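Local coordinates for alpha-galactosidase (Umbelopsis vinacea, PDB 3A5V), which hydrolyses terminal alpha-linked galactose residues from galactosides, probably by the retaining mechanism of glycoside hydrolase family 27, at residues A32-A36 against I83-L88; N303-K308 against D343-Y347; A335-W341 against N374-V380. One frame throughout, in Å; residues are numbered along the deposited sequence.

Contact 1: residues A32-A36 against I83-L88; sequences AKAIA and IHNLGL
Ala-32 and Leu-86 meet in the outer helical layer of the (beta/alpha)8 barrel, where helix 25-38 lies beside the C-terminal end of helix 76-85. Methyl groups make most of the contact. Leu-86 CD1 comes within 3.6 Å of Ala-32 CB and also rests on CG of Lys-33, whose extended aliphatic chain crosses the leucine at about a right angle. The other branch, CD2, also lies against Lys-33 CG and is a looser 4.5 Å from Ala-36 CB. In Leu-86, CG stands opposite the carbonyl carbon (chi1 -69°), which carries both methyls over to helix 25-38.

Leu-88 works on the inner side. Its CD1 touches Ala-32 twice, at CB and at 3.4 Å from O, an oxygen already engaged by the N-H of Ala-36 in the helix; its CD2 packs 4.0 Å from Ile-35 CG2. Ala-32, Ile-35 and Leu-88 all reach Val-48 of strand 47-49, so this half of the interface faces the barrel wall.

A Schellman motif places the two leucines. Gly-87, with a positive phi of 82°, ends helix 76-85, its N bonding His-84 O while Leu-88 N returns 3.2 Å to Ile-83 O. That carbonyl also takes Leu-86 N, the two donors arriving from opposite faces of its plane. The turn therefore sets Leu-86 before the glycine and Leu-88 after it against the same helix, and Lys-41 donates to Leu-86 O close by.

With only carbon surfaces meeting between the side chains, the fit relies on shape and on removal from water: Ala-32 and Leu-88 are buried, whereas Lys-33 extends from the interface into an exposed position, covering Leu-86 with its CG methylene.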
ATOM      1  N   ALA A  32     -16.786 -39.958   9.151  1.00 13.66           N
ATOM      2  CA  ALA A  32     -15.647 -40.444   9.957  1.00 13.80           C
ATOM      3  C   ALA A  32     -15.451 -41.945   9.753  1.00 13.70           C
ATOM      4  O   ALA A  32     -14.309 -42.416   9.644  1.00 13.57           O
ATOM      5  CB  ALA A  32     -15.830 -40.112  11.444  1.00 13.93           C
ATOM      6  N   LYS A  33     -16.564 -42.690   9.683  1.00 13.05           N
ATOM      7  CA  LYS A  33     -16.506 -44.138   9.444  1.00 13.64           C
ATOM      8  C   LYS A  33     -16.018 -44.465   8.041  1.00 13.55           C
ATOM      9  O   LYS A  33     -15.273 -45.421   7.847  1.00 14.41           O
ATOM     10  CB  LYS A  33     -17.864 -44.799   9.751  1.00 13.61           C
ATOM     11  CG  LYS A  33     -18.150 -44.785  11.273  1.00 13.55           C
ATOM     12  CD  LYS A  33     -19.525 -45.365  11.666  1.00 14.84           C
ATOM     13  CE  LYS A  33     -19.722 -45.140  13.183  1.00 17.09           C
ATOM     14  NZ  LYS A  33     -21.040 -45.640  13.661  1.00 20.10           N
ATOM     15  N   ALA A  34     -16.420 -43.657   7.062  1.00 12.90           N
ATOM     16  CA  ALA A  34     -15.907 -43.791   5.695  1.00 12.87           C
ATOM     17  C   ALA A  34     -14.396 -43.471   5.598  1.00 12.91           C
ATOM     18  O   ALA A  34     -13.646 -44.185   4.929  1.00 13.63           O
ATOM     19  CB  ALA A  34     -16.727 -42.892   4.743  1.00 12.84           C
ATOM     20  N   ILE A  35     -13.963 -42.396   6.262  1.00 13.13           N
ATOM     21  CA  ILE A  35     -12.540 -42.045   6.381  1.00 12.48           C
ATOM     22  C   ILE A  35     -11.725 -43.222   6.944  1.00 13.65           C
ATOM     23  O   ILE A  35     -10.703 -43.596   6.364  1.00 12.94           O
ATOM     24  CB  ILE A  35     -12.343 -40.732   7.187  1.00 12.60           C
ATOM     25  CG1 ILE A  35     -12.808 -39.519   6.359  1.00 12.04           C
ATOM     26  CG2 ILE A  35     -10.849 -40.517   7.620  1.00 12.49           C
ATOM     27  CD1 ILE A  35     -13.097 -38.260   7.198  1.00 11.77           C
ATOM     28  N   ALA A  36     -12.204 -43.827   8.043  1.00 13.36           N
ATOM     29  CA  ALA A  36     -11.545 -45.004   8.613  1.00 13.67           C
ATOM     30  C   ALA A  36     -11.586 -46.209   7.676  1.00 14.00           C
ATOM     31  O   ALA A  36     -10.558 -46.832   7.423  1.00 14.74           O
ATOM     32  CB  ALA A  36     -12.175 -45.372   9.972  1.00 14.09           C
ATOM     33  N   ILE A  83     -15.769 -40.172  17.425  1.00 14.38           N
ATOM     34  CA  ILE A  83     -14.626 -39.887  16.544  1.00 14.00           C
ATOM     35  C   ILE A  83     -13.304 -40.406  17.138  1.00 13.57           C
ATOM     36  O   ILE A  83     -12.523 -41.091  16.461  1.00 12.93           O
ATOM     37  CB  ILE A  83     -14.563 -38.349  16.217  1.00 13.42           C
ATOM     38  CG1 ILE A  83     -15.781 -37.947  15.366  1.00 14.49           C
ATOM     39  CG2 ILE A  83     -13.242 -37.989  15.515  1.00 13.52           C
ATOM     40  CD1 ILE A  83     -16.021 -36.406  15.252  1.00 14.27           C
ATOM     41  N   HIS A  84     -13.058 -40.080  18.406  1.00 14.56           N
ATOM     42  CA  HIS A  84     -11.895 -40.618  19.114  1.00 14.82           C
ATOM     43  C   HIS A  84     -11.836 -42.156  19.080  1.00 15.77           C
ATOM     44  O   HIS A  84     -10.761 -42.724  18.856  1.00 15.60           O
ATOM     45  CB  HIS A  84     -11.828 -40.085  20.544  1.00 15.08           C
ATOM     46  CG  HIS A  84     -11.448 -38.631  20.634  1.00 15.73           C
ATOM     47  ND1 HIS A  84     -11.629 -37.885  21.777  1.00 16.43           N
ATOM     48  CD2 HIS A  84     -10.906 -37.790  19.716  1.00 15.96           C
ATOM     49  CE1 HIS A  84     -11.188 -36.650  21.569  1.00 18.68           C
ATOM     50  NE2 HIS A  84     -10.745 -36.567  20.327  1.00 16.29           N
ATOM     51  N   ASN A  85     -12.983 -42.809  19.269  1.00 16.21           N
ATOM     52  CA  ASN A  85     -13.086 -44.283  19.200  1.00 17.89           C
ATOM     53  C   ASN A  85     -12.690 -44.875  17.856  1.00 17.65           C
ATOM     54  O   ASN A  85     -12.267 -46.023  17.775  1.00 17.48           O
ATOM     55  CB  ASN A  85     -14.505 -44.741  19.560  1.00 18.20           C
ATOM     56  CG  ASN A  85     -14.756 -44.717  21.055  1.00 22.57           C
ATOM     57  OD1 ASN A  85     -13.818 -44.611  21.846  1.00 25.89           O
ATOM     58  ND2 ASN A  85     -16.031 -44.809  21.452  1.00 25.36           N
ATOM     59  N   LEU A  86     -12.803 -44.072  16.798  1.00 16.69           N
ATOM     60  CA  LEU A  86     -12.406 -44.524  15.471  1.00 16.46           C
ATOM     61  C   LEU A  86     -10.912 -44.320  15.238  1.00 16.41           C
ATOM     62  O   LEU A  86     -10.397 -44.689  14.179  1.00 16.40           O
ATOM     63  CB  LEU A  86     -13.217 -43.782  14.390  1.00 16.45           C
ATOM     64  CG  LEU A  86     -14.699 -44.124  14.306  1.00 16.68           C
ATOM     65  CD1 LEU A  86     -15.466 -43.045  13.581  1.00 15.94           C
ATOM     66  CD2 LEU A  86     -14.841 -45.467  13.577  1.00 16.96           C
ATOM     67  N   GLY A  87     -10.225 -43.752  16.227  1.00 15.94           N
ATOM     68  CA  GLY A  87      -8.784 -43.475  16.098  1.00 16.34           C
ATOM     69  C   GLY A  87      -8.559 -42.171  15.325  1.00 15.92           C
ATOM     70  O   GLY A  87      -7.516 -41.974  14.710  1.00 15.76           O
ATOM     71  N   LEU A  88      -9.555 -41.292  15.358  1.00 15.21           N
ATOM     72  CA  LEU A  88      -9.503 -40.022  14.636  1.00 15.14           C
ATOM     73  C   LEU A  88      -9.478 -38.861  15.619  1.00 14.73           C
ATOM     74  O   LEU A  88      -9.788 -39.036  16.803  1.00 14.78           O
ATOM     75  CB  LEU A  88     -10.712 -39.908  13.693  1.00 14.08           C
ATOM     76  CG  LEU A  88     -10.736 -40.905  12.516  1.00 15.23           C
ATOM     77  CD1 LEU A  88     -12.127 -41.000  11.900  1.00 14.03           C
ATOM     78  CD2 LEU A  88      -9.681 -40.554  11.429  1.00 14.03           C
TER

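Contact 2: residues N303-K308 against D343-Y347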
ATOM      1  N   ASN A 303      10.753 -25.113  -3.882  1.00 11.54           N
ATOM      2  CA  ASN A 303      10.847 -23.728  -4.366  1.00 12.08           C
ATOM      3  C   ASN A 303      10.553 -23.635  -5.859  1.00 11.77           C
ATOM      4  O   ASN A 303      10.913 -24.545  -6.600  1.00 11.32           O
ATOM      5  CB  ASN A 303      12.267 -23.163  -4.116  1.00 12.23           C
ATOM      6  CG  ASN A 303      12.670 -23.241  -2.655  1.00 13.13           C
ATOM      7  OD1 ASN A 303      13.696 -23.846  -2.288  1.00 15.74           O
ATOM      8  ND2 ASN A 303      11.856 -22.657  -1.810  1.00  7.79           N
ATOM      9  N   ARG A 304       9.928 -22.538  -6.311  1.00 11.68           N
ATOM     10  CA  ARG A 304       9.747 -22.339  -7.751  1.00 12.18           C
ATOM     11  C   ARG A 304      11.045 -21.754  -8.355  1.00 12.71           C
ATOM     12  O   ARG A 304      11.425 -20.616  -8.067  1.00 13.94           O
ATOM     13  CB  ARG A 304       8.518 -21.460  -8.072  1.00 12.01           C
ATOM     14  CG  ARG A 304       8.225 -21.341  -9.582  1.00 11.76           C
ATOM     15  CD  ARG A 304       6.794 -20.894  -9.869  0.60 11.10           C
ATOM     16  NE  ARG A 304       6.599 -19.446  -9.766  0.60  9.67           N
ATOM     17  CZ  ARG A 304       5.405 -18.841  -9.786  0.60 10.82           C
ATOM     18  NH1 ARG A 304       4.276 -19.549  -9.863  0.60  7.29           N
ATOM     19  NH2 ARG A 304       5.339 -17.521  -9.687  0.60  9.76           N
ATOM     20  N   ILE A 305      11.706 -22.543  -9.186  1.00 12.67           N
ATOM     21  CA  ILE A 305      13.027 -22.223  -9.732  1.00 12.00           C
ATOM     22  C   ILE A 305      12.921 -21.261 -10.922  1.00 12.59           C
ATOM     23  O   ILE A 305      13.699 -20.313 -11.020  1.00 11.98           O
ATOM     24  CB  ILE A 305      13.774 -23.519 -10.164  1.00 12.67           C
ATOM     25  CG1 ILE A 305      13.905 -24.465  -8.966  1.00 12.22           C
ATOM     26  CG2 ILE A 305      15.174 -23.201 -10.773  1.00 11.20           C
ATOM     27  CD1 ILE A 305      14.487 -23.789  -7.689  1.00 11.22           C
ATOM     28  N   TRP A 306      11.950 -21.499 -11.798  1.00 11.77           N
ATOM     29  CA  TRP A 306      11.671 -20.567 -12.890  1.00 13.20           C
ATOM     30  C   TRP A 306      10.243 -20.626 -13.390  1.00 13.67           C
ATOM     31  O   TRP A 306       9.497 -21.584 -13.112  1.00 13.04           O
ATOM     32  CB  TRP A 306      12.649 -20.723 -14.080  1.00 12.48           C
ATOM     33  CG  TRP A 306      12.902 -22.122 -14.656  1.00 12.45           C
ATOM     34  CD1 TRP A 306      14.087 -22.801 -14.602  1.00 12.98           C
ATOM     35  CD2 TRP A 306      12.006 -22.949 -15.443  1.00 11.54           C
ATOM     36  NE1 TRP A 306      13.990 -23.992 -15.284  1.00 12.84           N
ATOM     37  CE2 TRP A 306      12.718 -24.120 -15.787  1.00 12.32           C
ATOM     38  CE3 TRP A 306      10.668 -22.825 -15.860  1.00 11.62           C
ATOM     39  CZ2 TRP A 306      12.149 -25.158 -16.551  1.00 13.46           C
ATOM     40  CZ3 TRP A 306      10.095 -23.858 -16.616  1.00 13.01           C
ATOM     41  CH2 TRP A 306      10.840 -25.016 -16.948  1.00 12.43           C
ATOM     42  N   VAL A 307       9.872 -19.564 -14.101  1.00 14.17           N
ATOM     43  CA  VAL A 307       8.659 -19.512 -14.912  1.00 15.09           C
ATOM     44  C   VAL A 307       9.112 -19.192 -16.344  1.00 15.58           C
ATOM     45  O   VAL A 307       9.857 -18.227 -16.556  1.00 15.54           O
ATOM     46  CB  VAL A 307       7.667 -18.402 -14.442  1.00 15.35           C
ATOM     47  CG1 VAL A 307       6.426 -18.335 -15.375  1.00 15.94           C
ATOM     48  CG2 VAL A 307       7.196 -18.656 -13.036  1.00 15.12           C
ATOM     49  N   LYS A 308       8.688 -20.003 -17.309  1.00 15.59           N
ATOM     50  CA  LYS A 308       9.025 -19.769 -18.719  1.00 16.51           C
ATOM     51  C   LYS A 308       7.728 -19.867 -19.507  1.00 16.69           C
ATOM     52  O   LYS A 308       7.234 -20.960 -19.764  1.00 15.97           O
ATOM     53  CB  LYS A 308      10.044 -20.794 -19.236  1.00 16.42           C
ATOM     54  CG  LYS A 308      11.435 -20.700 -18.587  1.00 17.40           C
ATOM     55  CD  LYS A 308      12.335 -21.875 -19.024  1.00 16.89           C
ATOM     56  CE  LYS A 308      13.736 -21.792 -18.379  1.00 18.62           C
ATOM     57  NZ  LYS A 308      14.596 -22.928 -18.875  1.00 17.92           N
ATOM     58  N   ASP A 343      19.644 -26.023 -12.769  1.00 13.97           N
ATOM     59  CA  ASP A 343      18.421 -25.380 -12.271  1.00 14.27           C
ATOM     60  C   ASP A 343      17.880 -26.076 -11.023  1.00 13.23           C
ATOM     61  O   ASP A 343      17.519 -25.402 -10.060  1.00 13.05           O
ATOM     62  CB  ASP A 343      17.356 -25.335 -13.349  1.00 14.99           C
ATOM     63  CG  ASP A 343      17.612 -24.217 -14.365  1.00 18.79           C
ATOM     64  OD1 ASP A 343      18.292 -23.211 -14.029  1.00 23.15           O
ATOM     65  OD2 ASP A 343      17.128 -24.357 -15.486  1.00 19.69           O
ATOM     66  N   ILE A 344      17.830 -27.408 -11.047  1.00 12.54           N
ATOM     67  CA  ILE A 344      17.330 -28.188  -9.901  1.00 12.86           C
ATOM     68  C   ILE A 344      18.072 -27.830  -8.602  1.00 13.05           C
ATOM     69  O   ILE A 344      17.440 -27.691  -7.535  1.00 12.87           O
ATOM     70  CB  ILE A 344      17.356 -29.718 -10.187  1.00 12.70           C
ATOM     71  CG1 ILE A 344      16.344 -30.051 -11.304  1.00 12.31           C
ATOM     72  CG2 ILE A 344      17.030 -30.546  -8.902  1.00 13.79           C
ATOM     73  CD1 ILE A 344      16.577 -31.424 -11.998  1.00 12.83           C
ATOM     74  N   TRP A 345      19.401 -27.681  -8.703  1.00 12.75           N
ATOM     75  CA  TRP A 345      20.241 -27.287  -7.562  1.00 13.00           C
ATOM     76  C   TRP A 345      20.821 -25.857  -7.710  1.00 13.17           C
ATOM     77  O   TRP A 345      21.963 -25.585  -7.299  1.00 11.84           O
ATOM     78  CB  TRP A 345      21.356 -28.336  -7.318  1.00 13.16           C
ATOM     79  CG  TRP A 345      20.770 -29.639  -6.810  1.00 13.22           C
ATOM     80  CD1 TRP A 345      20.374 -29.907  -5.535  1.00 14.73           C
ATOM     81  CD2 TRP A 345      20.488 -30.813  -7.573  1.00 14.33           C
ATOM     82  NE1 TRP A 345      19.875 -31.183  -5.447  1.00 15.02           N
ATOM     83  CE2 TRP A 345      19.930 -31.766  -6.681  1.00 15.10           C
ATOM     84  CE3 TRP A 345      20.653 -31.163  -8.923  1.00 14.22           C
ATOM     85  CZ2 TRP A 345      19.529 -33.038  -7.092  1.00 14.61           C
ATOM     86  CZ3 TRP A 345      20.253 -32.430  -9.340  1.00 14.64           C
ATOM     87  CH2 TRP A 345      19.706 -33.360  -8.418  1.00 14.93           C
ATOM     88  N   VAL A 346      20.020 -24.942  -8.269  1.00 13.28           N
ATOM     89  CA  VAL A 346      20.474 -23.557  -8.488  1.00 13.80           C
ATOM     90  C   VAL A 346      21.092 -22.888  -7.243  1.00 14.86           C
ATOM     91  O   VAL A 346      22.109 -22.208  -7.364  1.00 14.53           O
ATOM     92  CB  VAL A 346      19.360 -22.636  -9.128  1.00 14.15           C
ATOM     93  CG1 VAL A 346      18.093 -22.539  -8.240  1.00 13.87           C
ATOM     94  CG2 VAL A 346      19.919 -21.231  -9.487  1.00 13.80           C
ATOM     95  N   TYR A 347      20.499 -23.084  -6.060  1.00 15.18           N
ATOM     96  CA  TYR A 347      20.972 -22.383  -4.865  1.00 16.36           C
ATOM     97  C   TYR A 347      22.326 -22.916  -4.392  1.00 17.73           C
ATOM     98  O   TYR A 347      23.015 -22.262  -3.594  1.00 18.78           O
ATOM     99  CB  TYR A 347      19.912 -22.387  -3.753  1.00 15.74           C
ATOM    100  CG  TYR A 347      18.583 -21.830  -4.253  1.00 14.46           C
ATOM    101  CD1 TYR A 347      18.505 -20.539  -4.802  1.00 11.37           C
ATOM    102  CD2 TYR A 347      17.421 -22.605  -4.208  1.00 14.00           C
ATOM    103  CE1 TYR A 347      17.299 -20.043  -5.301  1.00 11.88           C
ATOM    104  CE2 TYR A 347      16.204 -22.105  -4.669  1.00 12.84           C
ATOM    105  CZ  TYR A 347      16.159 -20.833  -5.227  1.00 13.38           C
ATOM    106  OH  TYR A 347      14.964 -20.357  -5.691  1.00 14.24           O
TER
HETATM  107  O   HOH W   1      16.855 -22.728 -17.346  1.00 28.06           O
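Asp-343 meets the indole edge of Trp-306 with one carboxylate oxygen: NE1 points to OD2 at 3.2 Å in a weak, bent hydrogen bond (131°), the ring and carboxylate planes standing 72° apart. The same OD2 accepts a hydrogen bond from a water, which in turn accepts from Lys-308 NZ at 2.7 Å, so the opposite charges are linked through solvent. On its way there the lysine lays CE 3.5 Å above the plane of Trp-306, over the ring centre. Asp-343 O, which accepts from Val-346 N, is covered by Ile-305 CG2 at 3.3 Å. Next in contact, Val-346 presents CG1 tip to tip to Ile-305, whose CD1 is 3.9 Å away. Val-346 CG1 also lies over the ring centre of Tyr-347. That tyrosine slides past Ile-305, CE2 lying 3.9 Å from CD1, and obliquely crosses Asn-303, amide and ring planes 83° apart. Its OH bonds Asp-198 of the second subunit, whose Arg-214 makes a cation-pi contact with the ring. The segment runs from the end of helix 341-344 into a short 3-10 turn and lies beside strand 303-308, outermost in its sheet within the chain, with Leu-313 of strand 311-318 touching both Trp-306 and Asp-343.

Contact 3: residues A335-W341 against N374-V380; sequences AKMTATW and NHITLDV
Trp-341 lays one indole face on the backbone of Asn-374 and His-375, with Asn-374 N 3.3 Å above the ring plane and offset toward its rim. This is the tight end: Trp-341 N bonds Asn-374 O at 2.9 Å from above the carbonyl plane, and NE1 turns away to donate to Arg-356 O. Replacing the indole by an alanine is likely to uncover the Asn-374 backbone, open a gap beside Ile-376 CG2 and leave Arg-356 O without its donor. On the same buried side, Met-337, its CG opposite the carbonyl carbon (chi1 -61°), brings CG to 3.8 Å from Val-380 CG2, while Ala-339 CB meets Ile-376 CG2. These residues belong to a twisted antiparallel ribbon of strands 335-340 and 375-380, held by paired backbone bonds, which covers the six-stranded sheet of the C-terminal beta sandwich; Leu-327 receives Met-337 and Ala-339, Leu-388 receives Leu-378. The other face is polar and looser. Thr-338 and Thr-377 share a hydroxyl-to-hydroxyl bond, OG1 to OG1 2.7 Å. Lys-336 runs alongside Asp-379, bending at chi4 (-72°) into a salt bridge, NZ 2.8 Å from Asp-379 OD1, on that oxygen's syn side but out of the carboxylate plane. Both charged side chains are exposed, as is His-375, its CB only 3.4 Å from Ala-339 O.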
ATOM      1  N   ALA A 335       3.078 -30.602 -23.402  1.00 17.57           N
ATOM      2  CA  ALA A 335       4.378 -30.109 -23.845  1.00 18.03           C
ATOM      3  C   ALA A 335       5.508 -30.946 -23.271  1.00 18.34           C
ATOM      4  O   ALA A 335       5.376 -31.521 -22.183  1.00 18.46           O
ATOM      5  CB  ALA A 335       4.563 -28.634 -23.447  1.00 17.63           C
ATOM      6  N   LYS A 336       6.615 -31.013 -24.008  1.00 17.68           N
ATOM      7  CA  LYS A 336       7.834 -31.606 -23.492  1.00 17.77           C
ATOM      8  C   LYS A 336       8.573 -30.556 -22.669  1.00 17.04           C
ATOM      9  O   LYS A 336       8.920 -29.480 -23.192  1.00 17.67           O
ATOM     10  CB  LYS A 336       8.699 -32.162 -24.650  1.00 18.04           C
ATOM     11  CG  LYS A 336       8.126 -33.457 -25.225  1.00 18.53           C
ATOM     12  CD  LYS A 336       9.099 -34.184 -26.137  1.00 19.32           C
ATOM     13  CE  LYS A 336       8.352 -35.197 -27.010  1.00 18.92           C
ATOM     14  NZ  LYS A 336       7.903 -36.355 -26.213  1.00 19.13           N
ATOM     15  N   MET A 337       8.795 -30.835 -21.389  1.00 15.11           N
ATOM     16  CA  MET A 337       9.494 -29.883 -20.519  1.00 14.33           C
ATOM     17  C   MET A 337      10.843 -30.437 -20.060  1.00 14.28           C
ATOM     18  O   MET A 337      10.967 -31.644 -19.847  1.00 13.61           O
ATOM     19  CB  MET A 337       8.634 -29.531 -19.286  1.00 14.64           C
ATOM     20  CG  MET A 337       7.289 -28.860 -19.620  1.00 13.86           C
ATOM     21  SD  MET A 337       6.389 -28.349 -18.121  1.00 13.87           S
ATOM     22  CE  MET A 337       7.662 -27.404 -17.223  1.00 10.16           C
ATOM     23  N   THR A 338      11.823 -29.547 -19.881  1.00 14.02           N
ATOM     24  CA  THR A 338      13.203 -29.919 -19.506  1.00 14.30           C
ATOM     25  C   THR A 338      13.651 -29.247 -18.216  1.00 14.26           C
ATOM     26  O   THR A 338      13.522 -28.017 -18.072  1.00 15.38           O
ATOM     27  CB  THR A 338      14.195 -29.529 -20.643  1.00 14.22           C
ATOM     28  OG1 THR A 338      13.828 -30.232 -21.825  1.00 15.04           O
ATOM     29  CG2 THR A 338      15.647 -29.870 -20.275  1.00 14.63           C
ATOM     30  N   ALA A 339      14.165 -30.049 -17.280  1.00 13.85           N
ATOM     31  CA  ALA A 339      14.811 -29.542 -16.068  1.00 14.18           C
ATOM     32  C   ALA A 339      16.290 -29.903 -16.152  1.00 14.26           C
ATOM     33  O   ALA A 339      16.622 -31.055 -16.436  1.00 14.19           O
ATOM     34  CB  ALA A 339      14.197 -30.172 -14.824  1.00 14.99           C
ATOM     35  N   THR A 340      17.158 -28.923 -15.928  1.00 13.49           N
ATOM     36  CA  THR A 340      18.599 -29.166 -15.930  1.00 14.01           C
ATOM     37  C   THR A 340      19.067 -29.330 -14.474  1.00 13.85           C
ATOM     38  O   THR A 340      18.404 -28.865 -13.550  1.00 13.24           O
ATOM     39  CB  THR A 340      19.374 -28.008 -16.573  1.00 13.95           C
ATOM     40  OG1 THR A 340      19.358 -26.876 -15.697  1.00 14.40           O
ATOM     41  CG2 THR A 340      18.740 -27.599 -17.928  1.00 13.84           C
ATOM     42  N   TRP A 341      20.201 -29.997 -14.289  1.00 13.54           N
ATOM     43  CA  TRP A 341      20.781 -30.191 -12.965  1.00 13.42           C
ATOM     44  C   TRP A 341      21.150 -28.831 -12.364  1.00 13.66           C
ATOM     45  O   TRP A 341      20.982 -28.621 -11.150  1.00 12.75           O
ATOM     46  CB  TRP A 341      22.031 -31.091 -13.067  1.00 13.55           C
ATOM     47  CG  TRP A 341      21.807 -32.633 -13.149  1.00 13.65           C
ATOM     48  CD1 TRP A 341      22.720 -33.598 -12.783  1.00 13.76           C
ATOM     49  CD2 TRP A 341      20.642 -33.353 -13.625  1.00 13.50           C
ATOM     50  NE1 TRP A 341      22.203 -34.856 -13.009  1.00 13.30           N
ATOM     51  CE2 TRP A 341      20.930 -34.735 -13.513  1.00 13.25           C
ATOM     52  CE3 TRP A 341      19.382 -32.962 -14.133  1.00 13.73           C
ATOM     53  CZ2 TRP A 341      20.005 -35.730 -13.883  1.00 14.70           C
ATOM     54  CZ3 TRP A 341      18.464 -33.939 -14.490  1.00 13.27           C
ATOM     55  CH2 TRP A 341      18.780 -35.316 -14.375  1.00 14.22           C
ATOM     56  N   ASN A 374      22.752 -34.545 -16.383  1.00 15.82           N
ATOM     57  CA  ASN A 374      22.669 -33.227 -17.032  1.00 16.13           C
ATOM     58  C   ASN A 374      21.287 -32.564 -17.055  1.00 15.34           C
ATOM     59  O   ASN A 374      21.155 -31.402 -16.669  1.00 14.47           O
ATOM     60  CB  ASN A 374      23.232 -33.280 -18.462  1.00 16.99           C
ATOM     61  CG  ASN A 374      24.747 -33.433 -18.490  0.50 17.20           C
ATOM     62  OD1 ASN A 374      25.247 -34.535 -18.652  0.60 19.14           O
ATOM     63  ND2 ASN A 374      25.476 -32.330 -18.314  0.60 16.76           N
ATOM     64  N   HIS A 375      20.280 -33.300 -17.533  1.00 15.29           N
ATOM     65  CA  HIS A 375      18.925 -32.758 -17.697  1.00 15.69           C
ATOM     66  C   HIS A 375      17.962 -33.926 -17.871  1.00 15.33           C
ATOM     67  O   HIS A 375      18.381 -35.045 -18.192  1.00 14.70           O
ATOM     68  CB  HIS A 375      18.834 -31.859 -18.942  1.00 15.76           C
ATOM     69  CG  HIS A 375      19.119 -32.590 -20.221  1.00 19.29           C
ATOM     70  ND1 HIS A 375      20.299 -32.439 -20.912  1.00 24.16           N
ATOM     71  CD2 HIS A 375      18.393 -33.505 -20.909  1.00 21.74           C
ATOM     72  CE1 HIS A 375      20.288 -33.221 -21.978  1.00 23.73           C
ATOM     73  NE2 HIS A 375      19.145 -33.884 -21.993  1.00 24.05           N
ATOM     74  N   ILE A 376      16.677 -33.653 -17.682  1.00 14.23           N
ATOM     75  CA  ILE A 376      15.648 -34.631 -18.004  1.00 14.25           C
ATOM     76  C   ILE A 376      14.533 -33.938 -18.805  1.00 14.23           C
ATOM     77  O   ILE A 376      14.111 -32.833 -18.459  1.00 13.93           O
ATOM     78  CB  ILE A 376      15.078 -35.292 -16.711  1.00 14.32           C
ATOM     79  CG1 ILE A 376      14.085 -36.423 -17.067  1.00 13.92           C
ATOM     80  CG2 ILE A 376      14.480 -34.220 -15.766  1.00 14.22           C
ATOM     81  CD1 ILE A 376      13.701 -37.325 -15.879  1.00 14.04           C
ATOM     82  N   THR A 377      14.065 -34.586 -19.870  1.00 13.84           N
ATOM     83  CA  THR A 377      12.980 -34.043 -20.683  1.00 13.80           C
ATOM     84  C   THR A 377      11.798 -35.009 -20.642  1.00 13.54           C
ATOM     85  O   THR A 377      11.955 -36.202 -20.932  1.00 13.91           O
ATOM     86  CB  THR A 377      13.441 -33.787 -22.164  1.00 13.88           C
ATOM     87  OG1 THR A 377      14.512 -32.828 -22.177  1.00 13.72           O
ATOM     88  CG2 THR A 377      12.283 -33.241 -23.030  1.00 13.54           C
ATOM     89  N   LEU A 378      10.621 -34.504 -20.289  1.00 13.53           N
ATOM     90  CA  LEU A 378       9.425 -35.357 -20.156  1.00 14.14           C
ATOM     91  C   LEU A 378       8.185 -34.705 -20.746  1.00 14.44           C
ATOM     92  O   LEU A 378       8.069 -33.473 -20.758  1.00 13.67           O
ATOM     93  CB  LEU A 378       9.142 -35.662 -18.677  1.00 14.03           C
ATOM     94  CG  LEU A 378      10.157 -36.475 -17.875  1.00 14.77           C
ATOM     95  CD1 LEU A 378       9.698 -36.545 -16.432  1.00 14.77           C
ATOM     96  CD2 LEU A 378      10.324 -37.883 -18.449  1.00 14.98           C
ATOM     97  N   ASP A 379       7.253 -35.549 -21.191  1.00 14.41           N
ATOM     98  CA  ASP A 379       5.907 -35.109 -21.586  1.00 15.07           C
ATOM     99  C   ASP A 379       5.105 -34.678 -20.359  1.00 14.24           C
ATOM    100  O   ASP A 379       4.990 -35.428 -19.394  1.00 13.79           O
ATOM    101  CB  ASP A 379       5.154 -36.255 -22.254  1.00 15.57           C
ATOM    102  CG  ASP A 379       5.718 -36.611 -23.613  1.00 19.23           C
ATOM    103  OD1 ASP A 379       5.862 -35.710 -24.452  1.00 24.69           O
ATOM    104  OD2 ASP A 379       5.986 -37.805 -23.842  1.00 23.66           O
ATOM    105  N   VAL A 380       4.534 -33.480 -20.417  1.00 13.49           N
ATOM    106  CA  VAL A 380       3.698 -32.968 -19.335  1.00 13.06           C
ATOM    107  C   VAL A 380       2.343 -32.556 -19.924  1.00 13.65           C
ATOM    108  O   VAL A 380       2.289 -31.761 -20.862  1.00 14.12           O
ATOM    109  CB  VAL A 380       4.375 -31.768 -18.608  1.00 12.98           C
ATOM    110  CG1 VAL A 380       3.609 -31.422 -17.329  1.00 11.52           C
ATOM    111  CG2 VAL A 380       5.870 -32.083 -18.312  1.00 12.14           C
TER

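In the fold
Contact 1 belongs to the catalytic barrel, contacts 2 and 3 to the C-terminal sandwich; its centre lies 41 Å from that of contact 2 and 42 Å from that of contact 3. The latter two are 13 Å apart, centre to centre, and touch: Trp-306 CZ2 packs 3.5 Å from Thr-338 O. Strand 335-340 of contact 3 runs directly into helix 341-344 of contact 2, with Thr-340 OG1 capping Asp-343 N at the junction. In this family the active site lies at the C-terminal ends of the barrel strands, and contact 1, on the outer helices, is probably remote from it. Contact 2 alone reaches another subunit of the tetramer, and Tyr-347 also neighbours a bound polyether, probably from crystallisation.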